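Side-chain contact in transcriptional regulator, LacI family protein (Rhodococcus jostii, PDB 3K9C), which probably acts as a DNA-binding transcription factor of the LacI family that recognises regulatory sequences: residues E174-H177 with T178-E181. Sequence-based numbering, arbitrary orientation.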
# COMPACT_ATOMS: atom_id res chain seq x y z
N GLU B 174 -1.82 -18.29 6.00
CA GLU B 174 -2.54 -19.27 6.81
C GLU B 174 -3.32 -20.25 5.94
O GLU B 174 -3.25 -21.46 6.14
CB GLU B 174 -3.47 -18.57 7.80
CG GLU B 174 -2.76 -18.06 9.04
CD GLU B 174 -2.04 -19.19 9.79
OE1 GLU B 174 -2.72 -20.06 10.37
OE2 GLU B 174 -0.78 -19.22 9.79
N GLY B 175 -4.05 -19.71 4.97
CA GLY B 175 -4.81 -20.58 4.09
C GLY B 175 -3.91 -21.56 3.36
O GLY B 175 -4.28 -22.72 3.19
N MSE B 176 -2.74 -21.11 2.93
CA MSE B 176 -1.82 -21.99 2.22
C MSE B 176 -1.28 -23.07 3.16
O MSE B 176 -1.11 -24.22 2.77
CB MSE B 176 -0.67 -21.19 1.61
CG MSE B 176 0.23 -21.97 0.63
SE MSE B 176 -0.72 -22.72 -0.92
CE MSE B 176 -2.30 -21.66 -0.85
N HIS B 177 -1.02 -22.67 4.40
CA HIS B 177 -0.53 -23.58 5.42
C HIS B 177 -1.57 -24.69 5.60
O HIS B 177 -1.26 -25.88 5.55
CB HIS B 177 -0.32 -22.83 6.73
CG HIS B 177 0.03 -23.71 7.88
ND1 HIS B 177 1.16 -24.50 7.90
CD2 HIS B 177 -0.62 -23.95 9.05
CE1 HIS B 177 1.19 -25.19 9.03
NE2 HIS B 177 0.12 -24.88 9.74
N THR B 178 -2.82 -24.27 5.78
CA THR B 178 -3.93 -25.22 5.95
C THR B 178 -3.94 -26.20 4.78
O THR B 178 -4.01 -27.41 4.98
CB THR B 178 -5.29 -24.49 5.98
OG1 THR B 178 -5.30 -23.50 7.01
CG2 THR B 178 -6.41 -25.48 6.20
N LEU B 179 -3.87 -25.67 3.56
CA LEU B 179 -3.90 -26.48 2.35
C LEU B 179 -2.75 -27.47 2.28
O LEU B 179 -2.92 -28.59 1.81
CB LEU B 179 -3.89 -25.59 1.10
CG LEU B 179 -5.14 -24.71 0.97
CD1 LEU B 179 -5.00 -23.71 -0.19
CD2 LEU B 179 -6.36 -25.61 0.78
N LEU B 180 -1.57 -27.07 2.75
CA LEU B 180 -0.41 -27.95 2.72
C LEU B 180 -0.53 -29.12 3.70
O LEU B 180 0.06 -30.18 3.49
CB LEU B 180 0.87 -27.16 2.99
CG LEU B 180 1.33 -26.29 1.82
CD1 LEU B 180 2.51 -25.42 2.23
CD2 LEU B 180 1.71 -27.19 0.65
N GLU B 181 -1.30 -28.91 4.76
CA GLU B 181 -1.50 -29.93 5.79
C GLU B 181 -2.46 -31.02 5.33
O GLU B 181 -2.53 -32.10 5.92
CB GLU B 181 -2.06 -29.28 7.06
CG GLU B 181 -1.21 -28.16 7.61
CD GLU B 181 -0.10 -28.66 8.51
OE1 GLU B 181 -0.43 -29.26 9.56
OE2 GLU B 181 1.09 -28.46 8.17
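A chi1 of 173° swings the His-177 ring away from its own backbone N, while Glu-181, one turn later, has CG beside its N and a bend at chi2; between them these torsions bring the glutamate chain across one face of the imidazole. Glu-181 CG lies 4.2 Å from the centroid of the His-177 ring, a CH-pi contact over the face but offset toward the rim. The carboxylate continues past the ring at an inclination of 31° to it, with OE2 3.4 Å from His-177 CE1, so carbon rather than a ring nitrogen is its nearest neighbour there. One turn back, Thr-178 has OG1 beside its backbone N, where both can reach the same acceptor: Glu-174 O takes the nearly straight helical bond from Thr-178 N at 2.9 Å and a second from Thr-178 OG1 at 3.0 Å, the hydroxyl coming from above the carbonyl plane. On the buried side the selenomethionine Met-176 turns CE onto Leu-179 CD1 at 3.5 Å, a tight contact, while Leu-179 CG rests 3.1 Å from Gly-175 O. Cut back to alanine, Leu-179 would probably leave the Met-176 methyl without this neighbour and open a gap toward strands 129-133 and 160-164. Helix 169-181 is thus amphipathic, with Glu-174, His-177, Thr-178 and Glu-181 exposed and Gly-175, Met-176 and Leu-179 buried: Met-176 packs on Val-200, Leu-203 and Leu-204 of helix 194-206 and on Ile-132 of strand 129-133, and Leu-179 reaches Ala-130 and Ile-132 of that strand and Thr-161 and Val-163 of strand 160-164.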